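Local coordinates for gamma-glutamyltransferase 1 Threonine peptidase. MEROPS family T03 (Pseudomonas nitroreducens, PDB 7D9E), which transfers the gamma-glutamyl group of glutathione and related gamma-glutamyl compounds to amino acids and peptides, or hydrolyses glutathione to release glutamate, at residues B[121-126]-B[182-187]. Numbering follows the deposited sequence.
Sequences AQRVHH and DPRGRG
A bend at chi3 (-65°) brings the guanidinium of Arg123 edge-on to Asp182 OD2, while Arg184, extended from CG to NE, lays its own guanidinium over one face of it. The two flat groups stack with centres 3.7 Å apart and planes 30° from parallel, an example of how like charges can pack when a carboxylate joins them. Asp182 is that joint: its OD2 accepts a nearly straight, salt-bridged hydrogen bond from Arg123 NH2 (2.8 Å, 175°) and its OD1 another from Arg184 NH1 (2.8 Å), each through the syn lone pair. OD1 also accepts a hydrogen bond from the backbone N of Arg184, closing an Asx turn within the type I turn 182-185. Arg184 NH2 donates a hydrogen bond to Ala121 O (2.9 Å), just past helix 115-120, and shares a water with Arg123 N. With an alanine at Arg184, Ala121 O would probably lose this donor, Asp182 OD1 its salt-bridge partner and the Arg123 guanidinium its stacking neighbour. Asp137 provides Arg184 NE with a second carboxylate, and Met164 O accepts from Arg123 NH2. Buried about 12 Å from the bound 6-diazenyl-5-oxo-L-norleucine, measured from the Arg123 side chain, the network pins the 182-187 loop to the helix exit; its two carboxylates probably offset the paired positive charges.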
ATOM      1  N   ALA B 121       0.760  16.052 -10.735  1.00 16.35           N
ATOM      2  CA  ALA B 121       1.436  15.793 -11.993  1.00 16.30           C
ATOM      3  C   ALA B 121       1.123  14.404 -12.534  1.00 15.90           C
ATOM      4  O   ALA B 121       0.977  13.429 -11.781  1.00 16.34           O
ATOM      5  CB  ALA B 121       2.942  15.965 -11.820  1.00 16.95           C
ATOM      6  N   GLN B 122       1.082  14.313 -13.867  1.00 17.70           N
ATOM      7  CA  GLN B 122       1.018  13.025 -14.541  1.00 16.42           C
ATOM      8  C   GLN B 122       2.058  12.063 -13.982  1.00 17.72           C
ATOM      9  O   GLN B 122       3.209  12.440 -13.748  1.00 16.32           O
ATOM     10  CB  GLN B 122       1.296  13.231 -16.031  1.00 16.47           C
ATOM     11  CG  GLN B 122       1.275  11.972 -16.869  1.00 16.84           C
ATOM     12  CD  GLN B 122       1.525  12.299 -18.327  1.00 20.67           C
ATOM     13  OE1 GLN B 122       0.672  12.081 -19.210  1.00 24.15           O
ATOM     14  NE2 GLN B 122       2.676  12.871 -18.582  1.00 21.19           N
ATOM     15  N   ARG B 123       1.638  10.814 -13.766  1.00 15.89           N
ATOM     16  CA  ARG B 123       2.539   9.725 -13.414  1.00 14.61           C
ATOM     17  C   ARG B 123       2.330   8.589 -14.399  1.00 14.84           C
ATOM     18  O   ARG B 123       1.215   8.370 -14.890  1.00 17.49           O
ATOM     19  CB  ARG B 123       2.320   9.207 -11.986  1.00 16.31           C
ATOM     20  CG  ARG B 123       2.683  10.247 -10.939  1.00 16.12           C
ATOM     21  CD  ARG B 123       2.698   9.691  -9.552  1.00 14.22           C
ATOM     22  NE  ARG B 123       1.401   9.245  -9.066  1.00 14.65           N
ATOM     23  CZ  ARG B 123       0.541   9.993  -8.378  1.00 15.39           C
ATOM     24  NH1 ARG B 123       0.811  11.270  -8.133  1.00 16.90           N
ATOM     25  NH2 ARG B 123      -0.600   9.480  -7.971  1.00 16.28           N
ATOM     26  N   VAL B 124       3.417   7.874 -14.704  1.00 15.82           N
ATOM     27  CA  VAL B 124       3.359   6.717 -15.596  1.00 15.67           C
ATOM     28  C   VAL B 124       4.161   5.595 -14.954  1.00 15.14           C
ATOM     29  O   VAL B 124       4.858   5.797 -13.962  1.00 17.60           O
ATOM     30  CB  VAL B 124       3.875   7.026 -17.022  1.00 17.59           C
ATOM     31  CG1 VAL B 124       3.008   8.116 -17.662  1.00 20.49           C
ATOM     32  CG2 VAL B 124       5.329   7.395 -16.997  1.00 19.43           C
ATOM     33  N   HIS B 125       4.101   4.407 -15.555  1.00 15.73           N
ATOM     34  CA  HIS B 125       4.704   3.246 -14.918  1.00 17.64           C
ATOM     35  C   HIS B 125       5.200   2.242 -15.948  1.00 18.22           C
ATOM     36  O   HIS B 125       4.507   1.947 -16.927  1.00 19.10           O
ATOM     37  CB  HIS B 125       3.648   2.581 -14.031  1.00 16.46           C
ATOM     38  CG  HIS B 125       4.101   1.325 -13.369  1.00 15.91           C
ATOM     39  ND1 HIS B 125       4.994   1.320 -12.315  1.00 17.41           N
ATOM     40  CD2 HIS B 125       3.799   0.030 -13.620  1.00 17.24           C
ATOM     41  CE1 HIS B 125       5.201   0.068 -11.931  1.00 17.13           C
ATOM     42  NE2 HIS B 125       4.493  -0.733 -12.711  1.00 18.92           N
ATOM     43  N   HIS B 126       6.390   1.699 -15.699  1.00 17.33           N
ATOM     44  CA  HIS B 126       6.938   0.589 -16.450  1.00 18.84           C
ATOM     45  C   HIS B 126       7.486  -0.426 -15.457  1.00 19.33           C
ATOM     46  O   HIS B 126       7.961  -0.057 -14.384  1.00 19.56           O
ATOM     47  CB  HIS B 126       8.064   1.070 -17.381  1.00 18.38           C
ATOM     48  CG  HIS B 126       8.727  -0.034 -18.133  1.00 20.89           C
ATOM     49  ND1 HIS B 126       8.056  -0.800 -19.066  1.00 21.97           N
ATOM     50  CD2 HIS B 126       9.991  -0.511 -18.089  1.00 21.90           C
ATOM     51  CE1 HIS B 126       8.883  -1.711 -19.553  1.00 23.73           C
ATOM     52  NE2 HIS B 126      10.064  -1.553 -18.980  1.00 22.94           N
ATOM     53  N   ASP B 182      -4.396  13.672  -3.440  1.00 18.62           N
ATOM     54  CA  ASP B 182      -4.330  13.468  -4.880  1.00 16.27           C
ATOM     55  C   ASP B 182      -5.656  13.799  -5.545  1.00 17.89           C
ATOM     56  O   ASP B 182      -6.699  13.299  -5.119  1.00 17.16           O
ATOM     57  CB  ASP B 182      -4.012  11.984  -5.092  1.00 15.79           C
ATOM     58  CG  ASP B 182      -3.332  11.701  -6.418  1.00 18.44           C
ATOM     59  OD1 ASP B 182      -3.817  12.213  -7.458  1.00 17.18           O
ATOM     60  OD2 ASP B 182      -2.351  10.936  -6.427  1.00 17.37           O
ATOM     61  N   PRO B 183      -5.656  14.624  -6.590  1.00 16.50           N
ATOM     62  CA  PRO B 183      -6.893  14.854  -7.339  1.00 17.59           C
ATOM     63  C   PRO B 183      -7.424  13.618  -8.036  1.00 17.29           C
ATOM     64  O   PRO B 183      -8.558  13.667  -8.544  1.00 20.27           O
ATOM     65  CB  PRO B 183      -6.522  15.961  -8.333  1.00 20.03           C
ATOM     66  CG  PRO B 183      -5.047  16.010  -8.354  1.00 25.67           C
ATOM     67  CD  PRO B 183      -4.490  15.316  -7.161  1.00 18.27           C
ATOM     68  N   ARG B 184      -6.658  12.517  -8.066  1.00 16.80           N
ATOM     69  CA  ARG B 184      -7.176  11.268  -8.607  1.00 17.04           C
ATOM     70  C   ARG B 184      -8.242  10.653  -7.718  1.00 18.77           C
ATOM     71  O   ARG B 184      -9.010   9.798  -8.184  1.00 23.07           O
ATOM     72  CB  ARG B 184      -6.029  10.272  -8.742  1.00 15.53           C
ATOM     73  CG  ARG B 184      -5.106  10.569  -9.947  1.00 16.63           C
ATOM     74  CD  ARG B 184      -3.841   9.774  -9.852  1.00 15.49           C
ATOM     75  NE  ARG B 184      -2.849  10.141 -10.837  1.00 14.67           N
ATOM     76  CZ  ARG B 184      -2.024  11.187 -10.743  1.00 15.53           C
ATOM     77  NH1 ARG B 184      -2.081  12.024  -9.705  1.00 17.07           N
ATOM     78  NH2 ARG B 184      -1.100  11.428 -11.669  1.00 17.29           N
ATOM     79  N   GLY B 185      -8.285  11.034  -6.450  1.00 19.01           N
ATOM     80  CA  GLY B 185      -9.217  10.445  -5.508  1.00 16.94           C
ATOM     81  C   GLY B 185     -10.043  11.473  -4.781  1.00 16.59           C
ATOM     82  O   GLY B 185     -10.148  12.618  -5.213  1.00 23.48           O
ATOM     83  N   ARG B 186     -10.608  11.078  -3.649  1.00 15.64           N
ATOM     84  CA  ARG B 186     -11.565  11.882  -2.899  1.00 15.46           C
ATOM     85  C   ARG B 186     -11.011  12.267  -1.531  1.00 16.18           C
ATOM     86  O   ARG B 186     -11.762  12.581  -0.600  1.00 19.06           O
ATOM     87  CB  ARG B 186     -12.900  11.146  -2.793  1.00 19.10           C
ATOM     88  CG  ARG B 186     -12.871   9.888  -1.922  1.00 18.14           C
ATOM     89  CD  ARG B 186     -14.247   9.261  -1.943  1.00 21.18           C
ATOM     90  NE  ARG B 186     -14.393   8.012  -1.193  1.00 19.93           N
ATOM     91  CZ  ARG B 186     -14.079   6.794  -1.637  1.00 17.95           C
ATOM     92  NH1 ARG B 186     -13.537   6.611  -2.821  1.00 20.11           N
ATOM     93  NH2 ARG B 186     -14.306   5.759  -0.850  1.00 19.81           N
ATOM     94  N   GLY B 187      -9.696  12.305  -1.432  1.00 16.08           N
ATOM     95  CA  GLY B 187      -9.042  12.601  -0.182  1.00 16.96           C
ATOM     96  C   GLY B 187      -9.220  14.038   0.262  1.00 16.29           C
ATOM     97  O   GLY B 187      -9.516  14.950  -0.515  1.00 17.59           O
TER
HETATM   98  O   HOH W   1      -1.155   9.831 -14.031  1.00 18.57           O